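Local coordinates for 4-alpha-glucanotransferase (Streptococcus agalactiae, PDB 6M6T), which is an amylomaltase, a glycan-binding 4-alpha-glucanotransferase-family protein of the TIM-barrel clan, at residues Q45-T50 and I214-I219. Numbering follows the deposited sequence.
Sequences QILPLT and IGDMPI
Ile46 N donates to Ile214 O across 3.2 Å, with an angle of 153° at the hydrogen. The same oxygen receives a CA-H...O contact from Gln45, so one carbonyl serves two successive residues of 45-50. Gln45 and Ile214, whose CA atoms lie 4.5 Å apart, form a parallel bridge, and the touching parts, 45-48 and 214-218, run 29° apart.

Apolar contact begins on the face of the sheet that carries Gln45 and Ile214. With CG anti to the backbone N (chi1 -171°) and the chain extended beyond it, Gln45 passes obliquely over the isoleucine: its CB meets Ile214 CD1 at 3.9 Å, while its amide carbon nears Ile214 CG2. The amide oxygen, OE1, is hydrogen-bonded to Tyr392 OH.

These are neighbouring strands, 43-45 and 212-217, of the eight-stranded parallel barrel, with strands 6-10 and 292-295 flanking the pair. Further along, side chains meet: the ring of Pro48 lies alongside Asp216, its CG 3.6 Å from Asp216 CB, and continues to Pro218, where Pro48 CG and Pro218 CD are 3.9 Å apart.

Polar groups at this end look outside the pair. The buried Asp216 carboxylate is shared: OD1 makes a salt bridge to Arg294 and OD2 a hydrogen bond to Tyr59 OH. Tyr59, which also touches Pro48, and Ile219 both line a glycan pocket, and Ile219 touches the bound 1,5-anhydro-D-glucitol.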
ATOM      1  N   GLN A  45       0.201   2.327  10.199  1.00 41.08           N
ATOM      2  CA  GLN A  45      -0.101   2.457   8.777  1.00 41.50           C
ATOM      3  C   GLN A  45       0.854   1.569   7.986  1.00 41.60           C
ATOM      4  O   GLN A  45       2.080   1.693   8.108  1.00 37.48           O
ATOM      5  CB  GLN A  45       0.005   3.903   8.296  1.00 39.87           C
ATOM      6  CG  GLN A  45      -0.513   4.108   6.859  1.00 37.28           C
ATOM      7  CD  GLN A  45      -0.824   5.568   6.530  1.00 45.95           C
ATOM      8  OE1 GLN A  45      -0.711   6.464   7.378  1.00 38.45           O
ATOM      9  NE2 GLN A  45      -1.225   5.811   5.294  1.00 47.19           N
ATOM     10  N   ILE A  46       0.292   0.681   7.175  1.00 33.24           N
ATOM     11  CA  ILE A  46       1.063  -0.129   6.250  1.00 38.62           C
ATOM     12  C   ILE A  46       0.787   0.350   4.818  1.00 49.78           C
ATOM     13  O   ILE A  46      -0.069   1.211   4.573  1.00 49.69           O
ATOM     14  CB  ILE A  46       0.752  -1.635   6.417  1.00 44.02           C
ATOM     15  CG1 ILE A  46      -0.758  -1.868   6.297  1.00 41.99           C
ATOM     16  CG2 ILE A  46       1.254  -2.148   7.772  1.00 42.39           C
ATOM     17  CD1 ILE A  46      -1.145  -3.224   5.777  1.00 49.52           C
ATOM     18  N   LEU A  47       1.545  -0.212   3.867  1.00 46.54           N
ATOM     19  CA  LEU A  47       1.294  -0.047   2.433  1.00 35.57           C
ATOM     20  C   LEU A  47       0.220  -1.057   2.030  1.00 38.41           C
ATOM     21  O   LEU A  47      -0.407  -1.697   2.879  1.00 36.16           O
ATOM     22  CB  LEU A  47       2.609  -0.174   1.677  1.00 34.54           C
ATOM     23  CG  LEU A  47       3.676   0.869   2.035  1.00 40.96           C
ATOM     24  CD1 LEU A  47       4.521   1.160   0.812  1.00 41.60           C
ATOM     25  CD2 LEU A  47       3.111   2.169   2.583  1.00 42.79           C
ATOM     26  N   PRO A  48      -0.137  -1.155   0.746  1.00 48.17           N
ATOM     27  CA  PRO A  48      -1.123  -2.176   0.378  1.00 43.50           C
ATOM     28  C   PRO A  48      -0.538  -3.569   0.506  1.00 43.19           C
ATOM     29  O   PRO A  48       0.664  -3.792   0.323  1.00 45.94           O
ATOM     30  CB  PRO A  48      -1.467  -1.844  -1.078  1.00 41.29           C
ATOM     31  CG  PRO A  48      -1.058  -0.461  -1.268  1.00 41.62           C
ATOM     32  CD  PRO A  48       0.145  -0.280  -0.411  1.00 46.02           C
ATOM     33  N   LEU A  49      -1.403  -4.515   0.836  1.00 41.38           N
ATOM     34  CA  LEU A  49      -1.005  -5.904   0.949  1.00 41.81           C
ATOM     35  C   LEU A  49      -1.208  -6.674  -0.351  1.00 45.81           C
ATOM     36  O   LEU A  49      -1.256  -7.909  -0.341  1.00 46.70           O
ATOM     37  CB  LEU A  49      -1.774  -6.554   2.094  1.00 46.16           C
ATOM     38  CG  LEU A  49      -1.596  -5.774   3.393  1.00 45.47           C
ATOM     39  CD1 LEU A  49      -2.220  -6.545   4.540  1.00 45.99           C
ATOM     40  CD2 LEU A  49      -0.104  -5.471   3.637  1.00 40.23           C
ATOM     41  N   THR A  50      -1.326  -5.979  -1.468  1.00 44.20           N
ATOM     42  CA  THR A  50      -1.633  -6.679  -2.695  1.00 49.12           C
ATOM     43  C   THR A  50      -0.366  -7.266  -3.313  1.00 51.79           C
ATOM     44  O   THR A  50       0.762  -7.015  -2.868  1.00 46.12           O
ATOM     45  CB  THR A  50      -2.324  -5.750  -3.690  1.00 53.31           C
ATOM     46  OG1 THR A  50      -1.591  -4.522  -3.777  1.00 43.51           O
ATOM     47  CG2 THR A  50      -3.788  -5.487  -3.269  1.00 47.51           C
ATOM     48  N   ILE A 214      -4.171   1.188   9.629  1.00 41.56           N
ATOM     49  CA  ILE A 214      -4.543   1.975   8.458  1.00 44.16           C
ATOM     50  C   ILE A 214      -4.019   1.255   7.220  1.00 42.25           C
ATOM     51  O   ILE A 214      -2.817   1.276   6.934  1.00 39.82           O
ATOM     52  CB  ILE A 214      -3.996   3.406   8.519  1.00 43.28           C
ATOM     53  CG1 ILE A 214      -4.182   4.022   9.898  1.00 44.02           C
ATOM     54  CG2 ILE A 214      -4.656   4.257   7.491  1.00 37.31           C
ATOM     55  CD1 ILE A 214      -3.195   5.159  10.145  1.00 46.77           C
ATOM     56  N   GLY A 215      -4.930   0.632   6.481  1.00 43.43           N
ATOM     57  CA  GLY A 215      -4.592   0.072   5.189  1.00 51.67           C
ATOM     58  C   GLY A 215      -4.650   1.087   4.040  1.00 54.69           C
ATOM     59  O   GLY A 215      -5.291   2.136   4.113  1.00 44.07           O
ATOM     60  N   ASP A 216      -3.944   0.733   2.967  1.00 55.13           N
ATOM     61  CA  ASP A 216      -3.832   1.521   1.745  1.00 54.79           C
ATOM     62  C   ASP A 216      -4.636   0.836   0.645  1.00 50.57           C
ATOM     63  O   ASP A 216      -4.490  -0.373   0.431  1.00 49.52           O
ATOM     64  CB  ASP A 216      -2.355   1.640   1.321  1.00 55.96           C
ATOM     65  CG  ASP A 216      -1.926   3.076   0.971  1.00 60.16           C
ATOM     66  OD1 ASP A 216      -2.738   3.829   0.378  1.00 64.19           O
ATOM     67  OD2 ASP A 216      -0.759   3.444   1.274  1.00 59.76           O
ATOM     68  N   MET A 217      -5.467   1.602  -0.057  1.00 51.01           N
ATOM     69  CA  MET A 217      -6.182   1.090  -1.230  1.00 52.02           C
ATOM     70  C   MET A 217      -5.706   1.797  -2.492  1.00 51.22           C
ATOM     71  O   MET A 217      -6.033   2.984  -2.699  1.00 52.22           O
ATOM     72  CB  MET A 217      -7.689   1.258  -1.070  1.00 54.59           C
ATOM     73  CG  MET A 217      -8.512   0.578  -2.146  1.00 50.48           C
ATOM     74  SD  MET A 217     -10.279   0.687  -1.752  1.00 66.71           S
ATOM     75  CE  MET A 217     -10.817   1.998  -2.847  1.00 50.30           C
ATOM     76  N   PRO A 218      -4.937   1.131  -3.349  1.00 50.46           N
ATOM     77  CA  PRO A 218      -4.520   1.765  -4.605  1.00 51.62           C
ATOM     78  C   PRO A 218      -5.728   2.086  -5.464  1.00 51.08           C
ATOM     79  O   PRO A 218      -6.603   1.237  -5.662  1.00 49.18           O
ATOM     80  CB  PRO A 218      -3.628   0.704  -5.258  1.00 52.00           C
ATOM     81  CG  PRO A 218      -4.002  -0.591  -4.580  1.00 49.57           C
ATOM     82  CD  PRO A 218      -4.395  -0.232  -3.198  1.00 46.28           C
ATOM     83  N   ILE A 219      -5.767   3.331  -5.969  1.00 50.48           N
ATOM     84  CA  ILE A 219      -6.866   3.777  -6.832  1.00 44.65           C
ATOM     85  C   ILE A 219      -7.000   2.866  -8.042  1.00 48.58           C
ATOM     86  O   ILE A 219      -8.107   2.452  -8.403  1.00 49.87           O
ATOM     87  CB  ILE A 219      -6.670   5.239  -7.271  1.00 39.29           C
ATOM     88  CG1 ILE A 219      -7.742   5.608  -8.303  1.00 45.95           C
ATOM     89  CG2 ILE A 219      -5.271   5.459  -7.845  1.00 40.90           C
ATOM     90  CD1 ILE A 219      -7.810   7.095  -8.696  1.00 44.36           C
TER